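Local coordinates for protein kappa-carrageenase (Zobellia galactanivorans, PDB 5OCR) that probably hydrolyses kappa-carrageenan, a sulfated galactan of red algal cell walls, with the family 16 glycoside hydrolase domain present here as part of a longer protein, at residues Pro11-Asn16 and Ile213-Gly218; Met72-Asn77 and Glu266-Ile271; Thr84-Gly89 and Ile256-Asp261; Gln209-Trp214 and Val221-Asn226. One frame throughout, in Å; residues are numbered along the deposited sequence. Where two conformers were deposited one is given.

Contact 1: residues Pro11-Asn16 and Ile213-Gly218; sequences PTKTSN and IWYVDG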
loop_
_atom_site.group_PDB
_atom_site.type_symbol
_atom_site.label_atom_id
_atom_site.label_comp_id
_atom_site.label_asym_id
_atom_site.label_seq_id
_atom_site.Cartn_x
_atom_site.Cartn_y
_atom_site.Cartn_z
ATOM N N PRO A 11 -1.161 18.525 7.592
ATOM C CA PRO A 11 -1.975 17.258 7.897
ATOM C C PRO A 11 -3.497 17.567 8.108
ATOM O O PRO A 11 -3.903 18.586 8.761
ATOM C CB PRO A 11 -1.317 16.715 9.167
ATOM C CG PRO A 11 0.131 17.231 9.071
ATOM C CD PRO A 11 -0.006 18.622 8.503
ATOM N N THR A 12 -4.362 16.758 7.495
ATOM C CA THR A 12 -5.853 16.974 7.674
ATOM C C THR A 12 -6.255 16.921 9.113
ATOM O O THR A 12 -7.119 17.748 9.564
ATOM C CB THR A 12 -6.639 15.963 6.808
ATOM O OG1 THR A 12 -6.246 16.165 5.443
ATOM C CG2 THR A 12 -8.178 16.169 6.860
ATOM N N LYS A 13 -5.696 15.968 9.868
ATOM C CA LYS A 13 -6.104 15.828 11.265
ATOM C C LYS A 13 -4.955 15.200 12.047
ATOM O O LYS A 13 -4.399 14.220 11.577
ATOM C CB LYS A 13 -7.333 14.925 11.357
ATOM C CG LYS A 13 -7.863 14.714 12.758
ATOM C CD LYS A 13 -8.561 15.968 13.236
ATOM C CE LYS A 13 -9.124 15.545 14.552
ATOM N NZ LYS A 13 -9.954 16.665 14.938
ATOM N N THR A 14 -4.592 15.743 13.222
ATOM C CA THR A 14 -3.474 15.143 13.977
ATOM C C THR A 14 -3.866 14.951 15.436
ATOM O O THR A 14 -4.880 15.533 15.897
ATOM C CB THR A 14 -2.194 15.991 13.945
ATOM O OG1 THR A 14 -2.469 17.204 14.682
ATOM C CG2 THR A 14 -1.775 16.366 12.497
ATOM N N SER A 15 -3.052 14.217 16.182
ATOM C CA SER A 15 -3.426 13.832 17.534
ATOM C C SER A 15 -3.162 14.956 18.524
ATOM O O SER A 15 -3.850 15.051 19.527
ATOM C CB SER A 15 -2.678 12.600 17.931
ATOM O OG SER A 15 -1.335 12.947 18.163
ATOM N N ASN A 16 -2.182 15.807 18.227
ATOM C CA ASN A 16 -1.794 16.888 19.175
ATOM C C ASN A 16 -1.640 18.191 18.412
ATOM O O ASN A 16 -0.617 18.399 17.727
ATOM C CB ASN A 16 -0.504 16.480 19.860
ATOM C CG ASN A 16 -0.106 17.420 20.985
ATOM O OD1 ASN A 16 -0.630 18.526 21.105
ATOM N ND2 ASN A 16 0.876 16.999 21.761
ATOM N N ILE A 213 -1.239 6.286 14.319
ATOM C CA ILE A 213 -2.662 6.631 14.321
ATOM C C ILE A 213 -3.075 6.793 12.858
ATOM O O ILE A 213 -2.432 7.520 12.108
ATOM C CB ILE A 213 -2.862 7.992 15.074
ATOM C CG1 ILE A 213 -2.168 7.870 16.483
ATOM C CG2 ILE A 213 -4.389 8.278 15.234
ATOM C CD1 ILE A 213 -1.682 9.211 16.989
ATOM N N TRP A 214 -4.211 6.228 12.500
ATOM C CA TRP A 214 -4.693 6.307 11.100
ATOM C C TRP A 214 -5.940 7.131 10.976
ATOM O O TRP A 214 -6.842 7.105 11.898
ATOM C CB TRP A 214 -5.068 4.918 10.675
ATOM C CG TRP A 214 -3.996 3.882 10.428
ATOM C CD1 TRP A 214 -3.524 3.456 9.187
ATOM C CD2 TRP A 214 -3.248 3.101 11.423
ATOM N NE1 TRP A 214 -2.548 2.486 9.326
ATOM C CE2 TRP A 214 -2.401 2.173 10.663
ATOM C CE3 TRP A 214 -3.280 3.010 12.835
ATOM C CZ2 TRP A 214 -1.549 1.276 11.299
ATOM C CZ3 TRP A 214 -2.435 2.128 13.461
ATOM C CH2 TRP A 214 -1.591 1.249 12.717
ATOM N N TYR A 215 -6.037 7.843 9.864
ATOM C CA TYR A 215 -7.177 8.748 9.629
ATOM C C TYR A 215 -7.792 8.520 8.271
ATOM O O TYR A 215 -7.126 8.249 7.297
ATOM C CB TYR A 215 -6.663 10.206 9.641
ATOM C CG TYR A 215 -5.989 10.591 10.946
ATOM C CD1 TYR A 215 -4.613 10.390 11.126
ATOM C CD2 TYR A 215 -6.762 11.172 11.980
ATOM C CE1 TYR A 215 -3.986 10.798 12.359
ATOM C CE2 TYR A 215 -6.157 11.539 13.220
ATOM C CZ TYR A 215 -4.777 11.372 13.339
ATOM O OH TYR A 215 -4.198 11.725 14.565
ATOM N N VAL A 216 -9.110 8.595 8.172
ATOM C CA VAL A 216 -9.774 8.537 6.842
ATOM C C VAL A 216 -10.626 9.788 6.771
ATOM O O VAL A 216 -11.497 9.998 7.663
ATOM C CB VAL A 216 -10.584 7.233 6.616
ATOM C CG1 VAL A 216 -11.375 7.247 5.283
ATOM C CG2 VAL A 216 -9.648 6.050 6.746
ATOM N N ASP A 217 -10.480 10.593 5.707
ATOM C CA ASP A 217 -11.227 11.831 5.598
ATOM C C ASP A 217 -11.242 12.665 6.898
ATOM O O ASP A 217 -12.319 13.191 7.321
ATOM C CB ASP A 217 -12.667 11.526 5.121
ATOM C CG ASP A 217 -12.734 11.213 3.622
ATOM O OD1 ASP A 217 -11.753 11.459 2.890
ATOM O OD2 ASP A 217 -13.852 10.833 3.186
ATOM N N GLY A 218 -10.115 12.665 7.552
ATOM C CA GLY A 218 -9.826 13.534 8.714
ATOM C C GLY A 218 -10.477 12.985 9.973
ATOM O O GLY A 218 -10.689 13.738 10.930
#
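Lys13 lies across the aromatic ring of Tyr215 at about a right angle, and both its backbone and its side chain take part. The carbonyl oxygen, Lys13 O, sits over the centre of the ring, 3.3 Å above its plane, while Lys13 CG rests 3.6 Å from Tyr215 CE2. With CG anti to the backbone N (chi1 -179°), the first methylenes of the lysine run past the ring and along the next turn, where Lys13 CG comes 3.5 Å from Gly218 O. The ammonium end leads away from the contact, as suits a long chain whose aliphatic part does the packing.

Gly218 closes the turn after strand 211-216 with a positive phi of 79°, a conformation glycine adopts easily. Its bare CA lets the methyl Thr12 CG2 approach to 3.6 Å, space that a beta carbon would invade. Farther along segment 11-16, Ser15 CB meets Ile213 CD1 at 3.7 Å.

The polar atoms find partners on strands 200-207 and 100-107. Tyr215 OH and Ser15 OG are hydrogen-bonded to the two carboxylate oxygens of Glu206, and Lys13 O to Tyr101 OH. With no direct hydrogen bond across it, the contact fastens the N-terminal segment to this hairpin of the jellyroll by van der Waals packing, with Glu206 as a shared polar anchor.

Contact 2: residues Met72-Asn77 and Glu266-Ile271; sequences MRHNAN and EKLSDI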
loop_
_atom_site.group_PDB
_atom_site.type_symbol
_atom_site.label_atom_id
_atom_site.label_comp_id
_atom_site.label_asym_id
_atom_site.label_seq_id
_atom_site.Cartn_x
_atom_site.Cartn_y
_atom_site.Cartn_z
ATOM N N MET A 72 -3.245 -1.674 -13.567
ATOM C CA MET A 72 -2.966 -3.134 -13.666
ATOM C C MET A 72 -3.286 -3.588 -15.088
ATOM O O MET A 72 -4.394 -3.373 -15.553
ATOM C CB MET A 72 -3.880 -3.871 -12.670
ATOM C CG MET A 72 -3.634 -5.401 -12.650
ATOM S SD MET A 72 -2.045 -5.803 -11.946
ATOM C CE MET A 72 -2.281 -5.217 -10.214
ATOM N N ARG A 73 -2.313 -4.192 -15.796
ATOM C CA ARG A 73 -2.523 -4.590 -17.209
ATOM C C ARG A 73 -2.259 -6.078 -17.349
ATOM O O ARG A 73 -1.430 -6.663 -16.617
ATOM C CB ARG A 73 -1.492 -3.901 -18.120
ATOM C CG ARG A 73 -1.824 -2.410 -18.228
ATOM C CD ARG A 73 -0.992 -1.786 -19.322
ATOM N NE ARG A 73 -1.020 -0.321 -19.153
ATOM C CZ ARG A 73 -2.026 0.470 -19.497
ATOM N NH1 ARG A 73 -3.132 -0.049 -20.065
ATOM N NH2 ARG A 73 -1.937 1.791 -19.290
ATOM N N HIS A 74 -2.950 -6.709 -18.287
ATOM C CA HIS A 74 -2.740 -8.148 -18.519
ATOM C C HIS A 74 -1.646 -8.276 -19.551
ATOM O O HIS A 74 -1.684 -7.609 -20.603
ATOM C CB HIS A 74 -4.054 -8.747 -19.088
ATOM C CG HIS A 74 -3.986 -10.211 -19.393
ATOM N ND1 HIS A 74 -4.753 -10.759 -20.375
ATOM C CD2 HIS A 74 -3.354 -11.255 -18.752
ATOM C CE1 HIS A 74 -4.515 -12.112 -20.399
ATOM N NE2 HIS A 74 -3.680 -12.409 -19.434
ATOM N N ASN A 75 -0.688 -9.166 -19.303
ATOM C CA ASN A 75 0.381 -9.375 -20.312
ATOM C C ASN A 75 -0.191 -9.762 -21.698
ATOM O O ASN A 75 -1.056 -10.633 -21.798
ATOM C CB ASN A 75 1.381 -10.433 -19.887
ATOM C CG ASN A 75 2.090 -10.079 -18.586
ATOM O OD1 ASN A 75 1.947 -8.971 -18.058
ATOM N ND2 ASN A 75 2.875 -11.007 -18.086
ATOM N N ALA A 76 0.286 -9.074 -22.728
ATOM C CA ALA A 76 -0.031 -9.412 -24.132
ATOM C C ALA A 76 0.023 -10.932 -24.323
ATOM O O ALA A 76 0.989 -11.611 -23.877
ATOM C CB ALA A 76 0.938 -8.733 -25.106
ATOM N N ASN A 77 -1.049 -11.485 -24.919
ATOM C CA ASN A 77 -1.093 -12.935 -25.307
ATOM C C ASN A 77 -1.200 -13.897 -24.072
ATOM O O ASN A 77 -1.103 -15.131 -24.193
ATOM C CB ASN A 77 0.141 -13.299 -26.169
ATOM C CG ASN A 77 0.350 -12.347 -27.346
ATOM O OD1 ASN A 77 -0.593 -11.874 -27.953
ATOM N ND2 ASN A 77 1.558 -12.107 -27.690
ATOM N N GLU A 266 -13.374 -14.433 -16.325
ATOM C CA GLU A 266 -14.456 -13.459 -16.530
ATOM C C GLU A 266 -14.089 -12.062 -16.054
ATOM O O GLU A 266 -14.470 -11.083 -16.699
ATOM C CB GLU A 266 -15.822 -13.961 -16.082
ATOM C CG GLU A 266 -15.894 -14.329 -14.630
ATOM C CD GLU A 266 -17.204 -13.888 -14.021
ATOM O OE1 GLU A 266 -18.053 -13.329 -14.773
ATOM O OE2 GLU A 266 -17.385 -14.089 -12.790
ATOM N N LYS A 267 -13.297 -11.929 -14.996
ATOM C CA LYS A 267 -12.770 -10.551 -14.663
ATOM C C LYS A 267 -11.791 -9.919 -15.682
ATOM O O LYS A 267 -11.496 -8.732 -15.603
ATOM C CB LYS A 267 -12.108 -10.492 -13.289
ATOM C CG LYS A 267 -13.085 -10.726 -12.173
ATOM C CD LYS A 267 -12.859 -9.709 -11.095
ATOM C CE LYS A 267 -13.945 -9.855 -10.072
ATOM N NZ LYS A 267 -14.426 -8.482 -9.835
ATOM N N LEU A 268 -11.196 -10.700 -16.599
ATOM C CA LEU A 268 -10.328 -10.074 -17.642
ATOM C C LEU A 268 -10.983 -9.023 -18.481
ATOM O O LEU A 268 -10.309 -8.092 -18.965
ATOM C CB LEU A 268 -9.675 -11.120 -18.555
ATOM C CG LEU A 268 -8.613 -12.015 -17.956
ATOM C CD1 LEU A 268 -8.386 -13.041 -19.048
ATOM C CD2 LEU A 268 -7.303 -11.276 -17.609
ATOM N N SER A 269 -12.309 -9.088 -18.628
ATOM C CA SER A 269 -13.007 -8.064 -19.387
ATOM C C SER A 269 -12.885 -6.714 -18.679
ATOM O O SER A 269 -13.025 -5.687 -19.317
ATOM C CB SER A 269 -14.487 -8.429 -19.627
ATOM O OG SER A 269 -15.261 -8.323 -18.437
ATOM N N ASP A 270 -12.599 -6.745 -17.363
ATOM C CA ASP A 270 -12.456 -5.531 -16.519
ATOM C C ASP A 270 -11.019 -5.046 -16.312
ATOM O O ASP A 270 -10.766 -4.124 -15.538
ATOM C CB ASP A 270 -13.161 -5.737 -15.179
ATOM C CG ASP A 270 -14.635 -5.988 -15.366
ATOM O OD1 ASP A 270 -15.219 -5.270 -16.209
ATOM O OD2 ASP A 270 -15.198 -6.905 -14.716
ATOM N N ILE A 271 -10.096 -5.651 -17.035
ATOM C CA ILE A 271 -8.689 -5.274 -17.072
ATOM C C ILE A 271 -8.436 -4.652 -18.451
ATOM O O ILE A 271 -8.835 -5.268 -19.433
ATOM C CB ILE A 271 -7.786 -6.527 -16.795
ATOM C CG1 ILE A 271 -8.047 -7.143 -15.369
ATOM C CG2 ILE A 271 -6.331 -6.152 -17.039
ATOM C CD1 ILE A 271 -7.517 -6.213 -14.245
#
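Ile271 and His74 carry most of this contact, which joins the end of strand 67-74 to the chain at the C-terminal side of helix 262-267, at Leu268 and Ile271. Its apolar part centres on the two branches of Ile271. The methyl Ile271 CG2 is laid against the strand backbone, 3.6 Å from His74 N and 3.7 Å from Met72 O, and it also reaches His74 CB at 4.0 Å. The other branch ends in Ile271 CD1, which makes a looser touch with Met72 CG at 4.3 Å. A beta-branched residue suits the place because one branch, CG2, can lie on the strand backbone while the other reaches the side chain of Met72.

The aromatic part is a CH-pi contact. Leu268 CD2 stands 3.8 Å from the centroid of the His74 ring, 11° off its normal and thus almost squarely over one face. A chi1 of 179° points the imidazole of His74 directly away from its own amide nitrogen and out to this methyl. The ring also meets Phe86, and its NE2 is hydrogen-bonded to Asn78 OD1. Were His74 replaced by an alanine, Leu268 CD2 would probably lose the ring face it rests on and Asn78 OD1 its imidazole partner.

Hydrogen bonding stays within segment 266-271: Ile271 N donates to Leu268 O at 3.1 Å, which holds the two apolar residues in place relative to each other. Just beyond, Met72 pairs with Thr273 as strands 67-74 and 273-285 run antiparallel. Across the contact itself the chemistry is dispersion and CH-pi attraction, with the imidazole offering its pi face to the leucine methyl and its edge atom NE2 to Asn78.

Contact 3: residues Thr84-Gly89 and Ile256-Asp261; sequences TYFTSG and INPETD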
loop_
_atom_site.group_PDB
_atom_site.type_symbol
_atom_site.label_atom_id
_atom_site.label_comp_id
_atom_site.label_asym_id
_atom_site.label_seq_id
_atom_site.Cartn_x
_atom_site.Cartn_y
_atom_site.Cartn_z
ATOM N N THR A 84 4.455 -14.824 -13.935
ATOM C CA THR A 84 3.369 -13.875 -13.671
ATOM C C THR A 84 2.735 -13.374 -14.970
ATOM O O THR A 84 3.363 -13.427 -16.047
ATOM C CB THR A 84 3.855 -12.674 -12.837
ATOM O OG1 THR A 84 4.789 -11.863 -13.551
ATOM C CG2 THR A 84 4.523 -13.181 -11.566
ATOM N N TYR A 85 1.461 -12.965 -14.840
ATOM C CA TYR A 85 0.583 -12.711 -16.028
ATOM C C TYR A 85 0.087 -11.269 -16.163
ATOM O O TYR A 85 -0.583 -10.892 -17.142
ATOM C CB TYR A 85 -0.625 -13.648 -16.004
ATOM C CG TYR A 85 -0.269 -15.103 -16.080
ATOM C CD1 TYR A 85 -0.212 -15.733 -17.306
ATOM C CD2 TYR A 85 0.062 -15.819 -14.912
ATOM C CE1 TYR A 85 0.105 -17.060 -17.384
ATOM C CE2 TYR A 85 0.350 -17.157 -14.985
ATOM C CZ TYR A 85 0.409 -17.742 -16.229
ATOM O OH TYR A 85 0.747 -19.069 -16.375
ATOM N N PHE A 86 0.391 -10.454 -15.148
ATOM C CA PHE A 86 0.033 -9.006 -15.110
ATOM C C PHE A 86 1.227 -8.095 -14.770
ATOM O O PHE A 86 2.174 -8.535 -14.106
ATOM C CB PHE A 86 -0.992 -8.848 -14.011
ATOM C CG PHE A 86 -2.260 -9.552 -14.299
ATOM C CD1 PHE A 86 -3.303 -8.884 -14.996
ATOM C CD2 PHE A 86 -2.410 -10.927 -13.974
ATOM C CE1 PHE A 86 -4.502 -9.574 -15.286
ATOM C CE2 PHE A 86 -3.595 -11.608 -14.292
ATOM C CZ PHE A 86 -4.631 -10.929 -14.934
ATOM N N THR A 87 1.109 -6.807 -15.137
ATOM C CA THR A 87 2.021 -5.787 -14.642
ATOM C C THR A 87 1.235 -4.675 -13.994
ATOM O O THR A 87 0.086 -4.412 -14.378
ATOM C CB THR A 87 2.975 -5.225 -15.764
ATOM O OG1 THR A 87 2.209 -4.588 -16.817
ATOM C CG2 THR A 87 3.862 -6.408 -16.325
ATOM N N SER A 88 1.918 -3.996 -13.107
ATOM C CA SER A 88 1.282 -2.876 -12.426
ATOM C C SER A 88 2.131 -1.651 -12.317
ATOM O O SER A 88 3.187 -1.516 -12.972
ATOM C CB SER A 88 0.689 -3.371 -11.099
ATOM O OG SER A 88 -0.200 -2.362 -10.592
ATOM N N GLY A 89 1.639 -0.676 -11.547
ATOM C CA GLY A 89 2.392 0.594 -11.430
ATOM C C GLY A 89 2.571 0.993 -9.971
ATOM O O GLY A 89 1.763 0.580 -9.121
ATOM N N ILE A 256 -2.355 -16.849 -10.485
ATOM C CA ILE A 256 -3.297 -17.813 -11.178
ATOM C C ILE A 256 -3.280 -17.450 -12.655
ATOM O O ILE A 256 -3.349 -16.280 -13.019
ATOM C CB ILE A 256 -4.723 -17.680 -10.564
ATOM C CG1 ILE A 256 -4.637 -17.918 -9.033
ATOM C CG2 ILE A 256 -5.772 -18.498 -11.315
ATOM C CD1 ILE A 256 -5.951 -18.196 -8.360
ATOM N N ASN A 257 -3.140 -18.428 -13.543
ATOM C CA ASN A 257 -3.299 -18.175 -14.939
ATOM C C ASN A 257 -4.767 -17.834 -15.246
ATOM O O ASN A 257 -5.658 -18.692 -15.047
ATOM C CB ASN A 257 -2.853 -19.426 -15.718
ATOM C CG ASN A 257 -2.958 -19.272 -17.208
ATOM O OD1 ASN A 257 -3.617 -18.385 -17.754
ATOM N ND2 ASN A 257 -2.293 -20.216 -17.917
ATOM N N PRO A 258 -5.019 -16.564 -15.676
ATOM C CA PRO A 258 -6.375 -16.209 -15.878
ATOM C C PRO A 258 -7.086 -16.980 -16.943
ATOM O O PRO A 258 -8.295 -17.006 -16.866
ATOM C CB PRO A 258 -6.335 -14.664 -16.009
ATOM C CG PRO A 258 -5.007 -14.398 -16.648
ATOM C CD PRO A 258 -4.100 -15.479 -16.090
ATOM N N GLU A 259 -6.391 -17.762 -17.827
ATOM C CA GLU A 259 -7.062 -18.739 -18.742
ATOM C C GLU A 259 -7.333 -20.171 -18.190
ATOM O O GLU A 259 -7.864 -21.062 -18.878
ATOM C CB GLU A 259 -6.350 -18.837 -20.096
ATOM C CG GLU A 259 -5.692 -17.552 -20.600
ATOM C CD GLU A 259 -6.636 -16.400 -20.953
ATOM O OE1 GLU A 259 -7.845 -16.650 -21.142
ATOM O OE2 GLU A 259 -6.164 -15.226 -21.080
ATOM N N THR A 260 -6.964 -20.399 -16.947
ATOM C CA THR A 260 -7.241 -21.671 -16.285
ATOM C C THR A 260 -8.282 -21.589 -15.200
ATOM O O THR A 260 -8.508 -22.605 -14.539
ATOM C CB THR A 260 -6.000 -22.208 -15.536
ATOM O OG1 THR A 260 -5.626 -21.286 -14.429
ATOM C CG2 THR A 260 -4.916 -22.436 -16.525
ATOM N N ASP A 261 -8.859 -20.416 -14.965
ATOM C CA ASP A 261 -9.811 -20.253 -13.846
ATOM C C ASP A 261 -11.003 -19.419 -14.287
ATOM O O ASP A 261 -10.804 -18.322 -14.817
ATOM C CB ASP A 261 -9.053 -19.659 -12.639
ATOM C CG ASP A 261 -9.968 -19.187 -11.544
ATOM O OD1 ASP A 261 -10.226 -20.002 -10.633
ATOM O OD2 ASP A 261 -10.473 -18.051 -11.573
#
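The ring of Tyr85 and the side-chain amide of Asn257 are stacked with their planes only 22° apart, an amide-on-aromatic packing without a hydrogen bond between the two residues. Asn257 CG lies 3.8 Å from Tyr85 CE1. A chi1 of -179° in Asn257 swings the amide out along the hydroxyl end of the Tyr85 ring, while the alpha carbon lies farther in: Asn257 CA is 4.0 Å from the ring centroid, 18° off the normal, in a CH-pi contact. Pro258 CD makes a second one over the same face, 4.3 Å from the centroid. A proline CD, bonded to nitrogen, is a suitable CH donor to an aromatic face.

The loop between strand 252-255 and helix 262-267 is held in shape by its own hydrogen bonds. Asn257 OD1 accepts from Glu259 N at 2.8 Å, forming an Asx turn, and from Asn78 ND2 as well. Asn257 O takes two donors from Thr260, its backbone N and its hydroxyl. The distance from Thr260 OG1 to Asn257 O is 2.7 Å. Asp261 follows as the N-cap of helix 262-267, its OD2 bonded to Ala264 N.

If a serine stood at Tyr85, Asn257 and Pro258 would be likely to lose the flat surface they lie against, leaving a gap beside the Asx turn. Phe86, at the start of strand 86-97, reaches the next ring carbon of the proline: Phe86 CZ is 3.9 Å from Pro258 CG, and the same phenyl ring meets His74 and Phe245.

Contact 4: residues Gln209-Trp214 and Val221-Asn226; sequences QNEIIW and VARKPN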
loop_
_atom_site.group_PDB
_atom_site.type_symbol
_atom_site.label_atom_id
_atom_site.label_comp_id
_atom_site.label_asym_id
_atom_site.label_seq_id
_atom_site.Cartn_x
_atom_site.Cartn_y
_atom_site.Cartn_z
ATOM N N GLN A 209 7.357 7.674 17.930
ATOM C CA GLN A 209 8.032 6.555 18.613
ATOM C C GLN A 209 7.105 5.767 19.477
ATOM O O GLN A 209 7.436 4.630 19.827
ATOM C CB GLN A 209 9.220 7.082 19.470
ATOM C CG GLN A 209 8.740 8.048 20.514
ATOM C CD GLN A 209 9.845 8.625 21.362
ATOM O OE1 GLN A 209 10.859 7.979 21.642
ATOM N NE2 GLN A 209 9.646 9.874 21.783
ATOM N N ASN A 210 5.986 6.373 19.877
ATOM C CA ASN A 210 5.064 5.718 20.768
ATOM C C ASN A 210 3.821 5.024 20.176
ATOM O O ASN A 210 3.362 3.988 20.678
ATOM C CB ASN A 210 4.554 6.739 21.798
ATOM C CG ASN A 210 5.676 7.358 22.610
ATOM O OD1 ASN A 210 5.706 8.620 22.815
ATOM N ND2 ASN A 210 6.570 6.529 23.114
ATOM N N GLU A 211 3.254 5.625 19.130
ATOM C CA GLU A 211 1.984 5.182 18.587
ATOM C C GLU A 211 1.921 5.445 17.128
ATOM O O GLU A 211 2.665 6.293 16.563
ATOM C CB GLU A 211 0.855 6.052 19.195
ATOM C CG GLU A 211 0.637 5.917 20.680
ATOM C CD GLU A 211 -0.587 6.719 21.107
ATOM O OE1 GLU A 211 -0.490 7.973 21.096
ATOM O OE2 GLU A 211 -1.625 6.105 21.462
ATOM N N ILE A 212 0.974 4.765 16.508
ATOM C CA ILE A 212 0.707 4.966 15.068
ATOM C C ILE A 212 -0.838 5.216 15.025
ATOM O O ILE A 212 -1.607 4.481 15.611
ATOM C CB ILE A 212 1.040 3.718 14.242
ATOM C CG1 ILE A 212 2.569 3.417 14.327
ATOM C CG2 ILE A 212 0.663 3.930 12.749
ATOM C CD1 ILE A 212 2.854 1.917 14.102
ATOM N N ILE A 213 -1.239 6.286 14.319
ATOM C CA ILE A 213 -2.662 6.631 14.321
ATOM C C ILE A 213 -3.075 6.793 12.858
ATOM O O ILE A 213 -2.432 7.520 12.108
ATOM C CB ILE A 213 -2.862 7.992 15.074
ATOM C CG1 ILE A 213 -2.168 7.870 16.483
ATOM C CG2 ILE A 213 -4.389 8.278 15.234
ATOM C CD1 ILE A 213 -1.682 9.211 16.989
ATOM N N TRP A 214 -4.211 6.228 12.500
ATOM C CA TRP A 214 -4.693 6.307 11.100
ATOM C C TRP A 214 -5.940 7.131 10.976
ATOM O O TRP A 214 -6.842 7.105 11.898
ATOM C CB TRP A 214 -5.068 4.918 10.675
ATOM C CG TRP A 214 -3.996 3.882 10.428
ATOM C CD1 TRP A 214 -3.524 3.456 9.187
ATOM C CD2 TRP A 214 -3.248 3.101 11.423
ATOM N NE1 TRP A 214 -2.548 2.486 9.326
ATOM C CE2 TRP A 214 -2.401 2.173 10.663
ATOM C CE3 TRP A 214 -3.280 3.010 12.835
ATOM C CZ2 TRP A 214 -1.549 1.276 11.299
ATOM C CZ3 TRP A 214 -2.435 2.128 13.461
ATOM C CH2 TRP A 214 -1.591 1.249 12.717
ATOM N N VAL A 221 -9.476 6.592 12.741
ATOM C CA VAL A 221 -10.159 5.308 12.647
ATOM C C VAL A 221 -9.386 4.184 13.358
ATOM O O VAL A 221 -9.955 3.121 13.605
ATOM C CB VAL A 221 -10.443 4.874 11.190
ATOM C CG1 VAL A 221 -11.333 5.883 10.480
ATOM C CG2 VAL A 221 -9.136 4.692 10.387
ATOM N N ALA A 222 -8.127 4.397 13.751
ATOM C CA ALA A 222 -7.410 3.331 14.414
ATOM C C ALA A 222 -6.188 3.881 15.068
ATOM O O ALA A 222 -5.704 4.941 14.661
ATOM C CB ALA A 222 -6.910 2.260 13.439
ATOM N N ARG A 223 -5.694 3.156 16.075
ATOM C CA ARG A 223 -4.433 3.575 16.696
ATOM C C ARG A 223 -3.809 2.361 17.313
ATOM O O ARG A 223 -4.548 1.504 17.874
ATOM C CB ARG A 223 -4.768 4.658 17.740
ATOM C CG ARG A 223 -3.680 5.072 18.686
ATOM C CD ARG A 223 -4.337 5.949 19.789
ATOM N NE ARG A 223 -4.898 7.213 19.310
ATOM C CZ ARG A 223 -4.516 8.428 19.713
ATOM N NH1 ARG A 223 -3.494 8.544 20.563
ATOM N NH2 ARG A 223 -5.107 9.520 19.247
ATOM N N LYS A 224 -2.477 2.253 17.215
ATOM C CA LYS A 224 -1.768 1.104 17.805
ATOM C C LYS A 224 -0.468 1.548 18.420
ATOM O O LYS A 224 0.164 2.508 17.963
ATOM C CB LYS A 224 -1.386 0.005 16.800
ATOM C CG LYS A 224 -2.520 -0.609 15.975
ATOM C CD LYS A 224 -3.376 -1.491 16.840
ATOM C CE LYS A 224 -3.940 -2.549 15.916
ATOM N NZ LYS A 224 -5.238 -2.992 16.530
ATOM N N PRO A 225 -0.037 0.837 19.470
ATOM C CA PRO A 225 1.318 1.213 19.984
ATOM C C PRO A 225 2.396 0.922 18.975
ATOM O O PRO A 225 2.300 -0.079 18.272
ATOM C CB PRO A 225 1.551 0.194 21.140
ATOM C CG PRO A 225 0.132 -0.145 21.572
ATOM C CD PRO A 225 -0.704 -0.201 20.287
ATOM N N ASN A 226 3.469 1.721 18.972
ATOM C CA ASN A 226 4.574 1.487 17.939
ATOM C C ASN A 226 5.600 0.525 18.493
ATOM O O ASN A 226 6.607 0.928 19.121
ATOM C CB ASN A 226 5.212 2.834 17.534
ATOM C CG ASN A 226 6.141 2.660 16.365
ATOM O OD1 ASN A 226 6.422 1.512 16.046
ATOM N ND2 ASN A 226 6.546 3.729 15.699
#
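Strands 211-216 and 219-225 form an antiparallel hairpin, here paired from Glu211 opposite Pro225 to Trp214 opposite Ala222, and strand 200-207 flanks strand 211-216. The two strand segments run at 169° to each other, nearly antiparallel, and Ile212 and Lys224 bond reciprocally: Ile212 N to Lys224 O at 2.8 Å, Lys224 N to Ile212 O at 2.9 Å. Asn226 N extends the pairing to Asn210 O.

On the face of Ile213, Arg223 lies alongside that isoleucine, whose CD1 sits 3.9 Å above the centre of the guanidinium. The bend of Arg223 at chi3 (-65°) turns the guanidinium over Ile213 toward Glu211 on the partner strand, where NH1 forms a salt bridge with Glu211 OE1 at 3.1 Å; its hydrogen bond to Glu211 OE2 is weak. Glu220 gives the arginine a second salt bridge, through NE.

The other face carries Ile212, Trp214, Ala222 and Lys224. Trp214 CE3 packs on Ala222 CB at 3.8 Å, a small residue leaving room for the indole, and Trp214 CZ3 on Lys224 CG at 3.7 Å. The tryptophan also meets Leu162 and Leu164 of strand 159-170 and bonds through NE1 to Asp140 O, while Lys224 NZ reaches Gln184 O and Leu187 O.

Near the turn, Trp214 N bonds to Ala222 O and Trp214 O accepts from Val221 N at 2.8 Å. Two residues thus face one, a classic beta bulge in a hairpin of the GH16 jellyroll.

The four contacts fall into two groups on opposite sides of the chain's centre. Contacts 1 and 4 share Ile213 and Trp214 on strand 211-216, their centres 11 Å apart. Contacts 2 and 3 lie 8 Å apart, centre to centre, and are linked by the pairing of neighbouring strands 67-74 and 86-97. Between the groups the centres are 36 to 38 Å apart. Along the chain the segments of contact 1 alternate with those of contacts 2 and 3, whereas the hairpin of contact 4 falls wholly between the two halves of each of these. Residues distant in sequence are therefore joined at both flanks of the jellyroll, and the N-terminal segment and the chain on either side of helix 262-267 are tied to its strands.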